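Local atomic coordinates of probable FAD-dependent oxidoreductase PA4991 (Pseudomonas aeruginosa PAO1, PDB entry 5EZ7), a protein that binds one FAD per subunit and probably works as an FAD-dependent oxidoreductase of the DAO family, with a physiological substrate that remains unknown. Residues G19-A24 with R77-C82; N23-R28 with D352-V357. One frame throughout, in Å; residues are numbered along the deposited sequence.

Contact 1 of 2, residues G19-A24 with R77-C82; sequences GLWLNA and RRWRAC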
loop_
_atom_site.group_PDB
_atom_site.type_symbol
_atom_site.label_atom_id
_atom_site.label_comp_id
_atom_site.label_asym_id
_atom_site.label_seq_id
_atom_site.Cartn_x
_atom_site.Cartn_y
_atom_site.Cartn_z
ATOM N N GLY A 19 -8.603 -0.634 -1.097
ATOM C CA GLY A 19 -9.989 -0.518 -0.668
ATOM C C GLY A 19 -10.360 0.864 -0.154
ATOM O O GLY A 19 -11.462 1.343 -0.351
ATOM N N LEU A 20 -9.428 1.496 0.537
ATOM C CA LEU A 20 -9.682 2.780 1.148
ATOM C C LEU A 20 -9.672 3.873 0.094
ATOM O O LEU A 20 -10.424 4.817 0.181
ATOM C CB LEU A 20 -8.656 3.071 2.242
ATOM C CG LEU A 20 -8.848 2.457 3.638
ATOM C CD1 LEU A 20 -7.603 2.698 4.503
ATOM C CD2 LEU A 20 -10.072 3.040 4.352
ATOM N N TRP A 21 -8.801 3.743 -0.888
ATOM C CA TRP A 21 -8.676 4.752 -1.917
ATOM C C TRP A 21 -9.899 4.668 -2.742
ATOM O O TRP A 21 -10.560 5.652 -2.935
ATOM C CB TRP A 21 -7.425 4.556 -2.785
ATOM C CG TRP A 21 -7.213 5.666 -3.744
ATOM C CD1 TRP A 21 -7.920 5.910 -4.867
ATOM C CD2 TRP A 21 -6.243 6.715 -3.640
ATOM N NE1 TRP A 21 -7.458 7.055 -5.474
ATOM C CE2 TRP A 21 -6.406 7.543 -4.756
ATOM C CE3 TRP A 21 -5.242 7.028 -2.706
ATOM C CZ2 TRP A 21 -5.622 8.679 -4.968
ATOM C CZ3 TRP A 21 -4.452 8.145 -2.927
ATOM C CH2 TRP A 21 -4.639 8.956 -4.053
ATOM N N LEU A 22 -10.234 3.466 -3.194
ATOM C CA LEU A 22 -11.477 3.244 -3.956
ATOM C C LEU A 22 -12.678 3.733 -3.191
ATOM O O LEU A 22 -13.561 4.362 -3.761
ATOM C CB LEU A 22 -11.678 1.763 -4.249
ATOM C CG LEU A 22 -13.038 1.318 -4.850
ATOM C CD1 LEU A 22 -13.227 1.915 -6.248
ATOM C CD2 LEU A 22 -13.143 -0.213 -4.877
ATOM N N ASN A 23 -12.742 3.410 -1.913
ATOM C CA ASN A 23 -13.887 3.863 -1.121
ATOM C C ASN A 23 -14.003 5.384 -1.172
ATOM O O ASN A 23 -15.077 5.933 -1.325
ATOM C CB ASN A 23 -13.753 3.378 0.317
ATOM C CG ASN A 23 -15.017 3.584 1.148
ATOM O OD1 ASN A 23 -16.115 3.238 0.706
ATOM N ND2 ASN A 23 -14.864 4.090 2.367
ATOM N N ALA A 24 -12.878 6.072 -1.045
ATOM C CA ALA A 24 -12.901 7.505 -1.013
ATOM C C ALA A 24 -13.358 8.104 -2.365
ATOM O O ALA A 24 -14.136 9.048 -2.384
ATOM C CB ALA A 24 -11.534 8.011 -0.623
ATOM N N ARG A 77 2.517 12.396 -10.360
ATOM C CA ARG A 77 1.699 13.592 -10.603
ATOM C C ARG A 77 0.320 13.469 -9.926
ATOM O O ARG A 77 -0.110 14.332 -9.171
ATOM C CB ARG A 77 1.549 13.839 -12.106
ATOM C CG ARG A 77 0.781 15.101 -12.484
ATOM C CD ARG A 77 0.437 15.120 -13.980
ATOM N NE ARG A 77 -0.477 14.038 -14.372
ATOM C CZ ARG A 77 -1.798 14.029 -14.166
ATOM N NH1 ARG A 77 -2.402 15.052 -13.578
ATOM N NH2 ARG A 77 -2.545 12.988 -14.544
ATOM N N ARG A 78 -0.363 12.370 -10.181
ATOM C CA ARG A 78 -1.673 12.163 -9.569
ATOM C C ARG A 78 -1.699 12.219 -8.023
ATOM O O ARG A 78 -2.566 12.856 -7.456
ATOM C CB ARG A 78 -2.297 10.889 -10.110
ATOM C CG ARG A 78 -2.758 11.081 -11.561
ATOM C CD ARG A 78 -3.430 9.853 -12.161
ATOM N NE ARG A 78 -4.669 9.512 -11.492
ATOM C CZ ARG A 78 -5.394 8.433 -11.780
ATOM N NH1 ARG A 78 -4.993 7.591 -12.737
ATOM N NH2 ARG A 78 -6.520 8.181 -11.098
ATOM N N TRP A 79 -0.722 11.615 -7.355
ATOM C CA TRP A 79 -0.664 11.636 -5.893
ATOM C C TRP A 79 -0.313 13.005 -5.360
ATOM O O TRP A 79 -0.904 13.461 -4.388
ATOM C CB TRP A 79 0.358 10.640 -5.379
ATOM C CG TRP A 79 -0.064 9.243 -5.488
ATOM C CD1 TRP A 79 -0.123 8.520 -6.594
ATOM C CD2 TRP A 79 -0.433 8.385 -4.428
ATOM N NE1 TRP A 79 -0.514 7.245 -6.320
ATOM C CE2 TRP A 79 -0.714 7.138 -4.984
ATOM C CE3 TRP A 79 -0.563 8.550 -3.049
ATOM C CZ2 TRP A 79 -1.120 6.057 -4.232
ATOM C CZ3 TRP A 79 -0.959 7.464 -2.290
ATOM C CH2 TRP A 79 -1.218 6.226 -2.888
ATOM N N ARG A 80 0.624 13.666 -6.030
ATOM C CA ARG A 80 0.956 15.068 -5.749
ATOM C C ARG A 80 -0.280 15.959 -5.802
ATOM O O ARG A 80 -0.575 16.670 -4.842
ATOM C CB ARG A 80 2.039 15.582 -6.728
ATOM C CG ARG A 80 2.414 17.070 -6.620
ATOM C CD ARG A 80 3.452 17.361 -5.550
ATOM N NE ARG A 80 4.758 16.804 -5.903
ATOM C CZ ARG A 80 5.858 16.857 -5.138
ATOM N NH1 ARG A 80 5.863 17.463 -3.938
ATOM N NH2 ARG A 80 6.978 16.284 -5.576
ATOM N N ALA A 81 -1.023 15.896 -6.896
ATOM C CA ALA A 81 -2.217 16.719 -7.021
ATOM C C ALA A 81 -3.119 16.603 -5.784
ATOM O O ALA A 81 -3.679 17.588 -5.329
ATOM C CB ALA A 81 -2.981 16.343 -8.270
ATOM N N CYS A 82 -3.237 15.406 -5.222
ATOM C CA CYS A 82 -4.152 15.192 -4.091
ATOM C C CYS A 82 -3.782 15.960 -2.857
ATOM O O CYS A 82 -4.646 16.215 -2.022
ATOM C CB CYS A 82 -4.287 13.706 -3.731
ATOM S SG CYS A 82 -4.914 12.735 -5.123
#
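W21 and W79 bridge the gap between helices 17-28 and 75-82; the closest CA pair of segments 19-24 and 77-82, W21 CA and W79 CA, is 11.3 Å apart. CZ3 of W21 sits over one face of the W79 indole, displaced toward its rim and 3.6 Å from W79 CZ3. The six-membered rings have centroids 4.6 Å apart and planes inclined at 45°, an oblique pair that fits neither a stack nor a T-shape. The benzo end of W21 reaches the other helix because chi1 (-174°) sets CG opposite the backbone N.

The second component is a sulfur-aromatic contact: C82 SG lies 3.9 Å from W21 CH2, oblique to that ring.

Polar links run to residues beyond the pair. W79 NE1 donates a hydrogen bond to A348 O, which, with the edge-to-face contact of F155, would limit the rotation of that indole, while W21 NE1 makes a weak one to E88 OE1.

With no hydrogen bond between the segments, cohesion probably rests on dispersion among the buried side chains of W21, W79 and C82. W79, through A348 and its proximity to L347, ties this apolar contact to residues that bind FAD.

Contact 2 of 2, residues N23-R28 with D352-V357; sequences NARLRR and DFADRV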
loop_
_atom_site.group_PDB
_atom_site.type_symbol
_atom_site.label_atom_id
_atom_site.label_comp_id
_atom_site.label_asym_id
_atom_site.label_seq_id
_atom_site.Cartn_x
_atom_site.Cartn_y
_atom_site.Cartn_z
ATOM N N ASN A 23 -12.742 3.410 -1.913
ATOM C CA ASN A 23 -13.887 3.863 -1.121
ATOM C C ASN A 23 -14.003 5.384 -1.172
ATOM O O ASN A 23 -15.077 5.933 -1.325
ATOM C CB ASN A 23 -13.753 3.378 0.317
ATOM C CG ASN A 23 -15.017 3.584 1.148
ATOM O OD1 ASN A 23 -16.115 3.238 0.706
ATOM N ND2 ASN A 23 -14.864 4.090 2.367
ATOM N N ALA A 24 -12.878 6.072 -1.045
ATOM C CA ALA A 24 -12.901 7.505 -1.013
ATOM C C ALA A 24 -13.358 8.104 -2.365
ATOM O O ALA A 24 -14.136 9.048 -2.384
ATOM C CB ALA A 24 -11.534 8.011 -0.623
ATOM N N ARG A 25 -12.857 7.564 -3.464
ATOM C CA ARG A 25 -13.305 7.921 -4.795
ATOM C C ARG A 25 -14.829 7.746 -5.012
ATOM O O ARG A 25 -15.504 8.643 -5.560
ATOM C CB ARG A 25 -12.531 7.091 -5.833
ATOM C CG ARG A 25 -11.080 7.563 -6.031
ATOM C CD ARG A 25 -10.927 8.719 -7.038
ATOM N NE ARG A 25 -11.318 8.219 -8.362
ATOM C CZ ARG A 25 -10.559 7.447 -9.160
ATOM N NH1 ARG A 25 -9.280 7.113 -8.866
ATOM N NH2 ARG A 25 -11.081 7.008 -10.291
ATOM N N LEU A 26 -15.359 6.592 -4.580
ATOM C CA LEU A 26 -16.755 6.267 -4.787
ATOM C C LEU A 26 -17.688 7.218 -4.029
ATOM O O LEU A 26 -18.644 7.787 -4.629
ATOM C CB LEU A 26 -17.037 4.817 -4.431
ATOM C CG LEU A 26 -16.471 3.796 -5.430
ATOM C CD1 LEU A 26 -16.678 2.380 -4.955
ATOM C CD2 LEU A 26 -17.029 3.918 -6.845
ATOM N N ARG A 27 -17.383 7.422 -2.748
ATOM C CA ARG A 27 -18.101 8.383 -1.927
ATOM C C ARG A 27 -18.056 9.780 -2.494
ATOM O O ARG A 27 -19.035 10.503 -2.468
ATOM C CB ARG A 27 -17.466 8.452 -0.579
ATOM C CG ARG A 27 -17.741 7.234 0.244
ATOM C CD ARG A 27 -17.093 7.414 1.618
ATOM N NE ARG A 27 -17.918 8.202 2.516
ATOM C CZ ARG A 27 -19.075 7.763 3.012
ATOM N NH1 ARG A 27 -19.565 6.558 2.690
ATOM N NH2 ARG A 27 -19.735 8.517 3.844
ATOM N N ARG A 28 -16.899 10.154 -3.013
ATOM C CA ARG A 28 -16.750 11.456 -3.637
ATOM C C ARG A 28 -17.625 11.564 -4.877
ATOM O O ARG A 28 -18.209 12.598 -5.121
ATOM C CB ARG A 28 -15.305 11.694 -4.018
ATOM C CG ARG A 28 -15.009 13.148 -4.278
ATOM C CD ARG A 28 -13.574 13.287 -4.733
ATOM N NE ARG A 28 -13.315 14.619 -5.273
ATOM C CZ ARG A 28 -12.344 15.454 -4.897
ATOM N NH1 ARG A 28 -12.241 16.634 -5.510
ATOM N NH2 ARG A 28 -11.486 15.155 -3.925
ATOM N N ASP A 352 -5.111 3.669 -9.893
ATOM C CA ASP A 352 -5.386 2.950 -11.130
ATOM C C ASP A 352 -6.382 1.822 -10.837
ATOM O O ASP A 352 -7.247 1.514 -11.660
ATOM C CB ASP A 352 -4.077 2.417 -11.765
ATOM C CG ASP A 352 -4.310 1.757 -13.117
ATOM O OD1 ASP A 352 -4.695 2.485 -14.071
ATOM O OD2 ASP A 352 -4.142 0.510 -13.239
ATOM N N PHE A 353 -6.277 1.229 -9.657
ATOM C CA PHE A 353 -7.232 0.192 -9.222
ATOM C C PHE A 353 -8.629 0.778 -9.112
ATOM O O PHE A 353 -9.553 0.235 -9.710
ATOM C CB PHE A 353 -6.792 -0.471 -7.914
ATOM C CG PHE A 353 -7.763 -1.489 -7.377
ATOM C CD1 PHE A 353 -7.817 -2.777 -7.910
ATOM C CD2 PHE A 353 -8.607 -1.181 -6.325
ATOM C CE1 PHE A 353 -8.697 -3.723 -7.420
ATOM C CE2 PHE A 353 -9.493 -2.130 -5.820
ATOM C CZ PHE A 353 -9.545 -3.393 -6.377
ATOM N N ALA A 354 -8.758 1.902 -8.402
ATOM C CA ALA A 354 -9.976 2.698 -8.404
ATOM C C ALA A 354 -10.512 3.023 -9.813
ATOM O O ALA A 354 -11.666 2.778 -10.079
ATOM C CB ALA A 354 -9.815 3.959 -7.561
ATOM N N ASP A 355 -9.685 3.558 -10.701
ATOM C CA ASP A 355 -10.113 3.849 -12.114
ATOM C C ASP A 355 -10.684 2.624 -12.806
ATOM O O ASP A 355 -11.658 2.753 -13.534
ATOM C CB ASP A 355 -8.959 4.328 -13.002
ATOM C CG ASP A 355 -8.382 5.678 -12.579
ATOM O OD1 ASP A 355 -9.104 6.502 -11.978
ATOM O OD2 ASP A 355 -7.173 5.919 -12.854
ATOM N N ARG A 356 -10.077 1.452 -12.580
ATOM C CA ARG A 356 -10.500 0.237 -13.258
ATOM C C ARG A 356 -11.848 -0.202 -12.742
ATOM O O ARG A 356 -12.695 -0.612 -13.539
ATOM C CB ARG A 356 -9.454 -0.867 -13.201
ATOM C CG ARG A 356 -8.421 -0.729 -14.311
ATOM C CD ARG A 356 -7.028 -1.141 -13.875
ATOM N NE ARG A 356 -6.037 -0.938 -14.949
ATOM C CZ ARG A 356 -5.776 -1.812 -15.934
ATOM N NH1 ARG A 356 -6.417 -2.982 -15.996
ATOM N NH2 ARG A 356 -4.864 -1.527 -16.875
ATOM N N VAL A 357 -12.071 -0.056 -11.434
ATOM C CA VAL A 357 -13.370 -0.338 -10.865
ATOM C C VAL A 357 -14.420 0.667 -11.376
ATOM O O VAL A 357 -15.529 0.252 -11.768
ATOM C CB VAL A 357 -13.334 -0.376 -9.328
ATOM C CG1 VAL A 357 -14.733 -0.415 -8.739
ATOM C CG2 VAL A 357 -12.527 -1.577 -8.828
#
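R25 and D355 form a salt bridge between helices 17-28 and 350-364; together with A354 they contribute most of the buried surface. The main bond runs from R25 NH2 to D355 OD1 at 2.6 Å, with an N-H...O angle of 141°. It reaches the oxygen on its anti side, and the oxygen is tilted 23° from the guanidinium plane. A second bond to the same oxygen, from R25 NH1 to D355 OD1 at 3.2 Å, is weak. One carboxylate oxygen therefore receives both nitrogens. The guanidinium and carboxylate planes stand 50° apart, so this is not the coplanar bidentate pairing in which each nitrogen has its own oxygen.

The arginine reaches this position along a folded path: bends at chi2 and chi3 turn the chain so that the guanidinium arrives beside D355. A354 points its methyl into the helix-helix gap and against one face of the guanidinium, with CB 3.5 Å from R25 NH1. The small side chain is consistent with the close approach, R25 CA being 7.2 Å from A354 CA.

Each charged group has further partners. R25 NH1 also forms a salt bridge with E88 OE1, and D355 has a second arginine partner, R78. R78 also bridges to E88 through NE, so two acids and two arginines form a closed ring; the acids probably offset the closeness of the two guanidinium groups.

In the dinucleotide-binding domain, helix 17-28 follows strand 10-13, and helix 350-364 follows strand 339-343. L26 extends the packing onto C358 and L361 of the latter helix, V357 meets L22, and F353, R356 and V357 rest on L333 of strand 332-336.

Overall arrangement
Contacts 1 and 2 use overlapping parts of helix 17-28, sharing N23 and A24, and their centres are 8 Å apart. They join directly: R78 NH1 of 77-82 forms a 2.7 Å salt bridge with D355 OD2 of 352-357, while W21 CD1 packs 3.8 Å from A354 CB. Helices 17-28, 75-82 and 350-364 thus form one cluster, apolar around W21 and charged around D355. G19 belongs to a GxGxxG pattern consistent with a Rossmann-type dinucleotide fold. Contact 1 is nearer the cofactor: the W79 side chain is about 7 Å from bound FAD, against about 11 Å for the A354 side chain in contact 2.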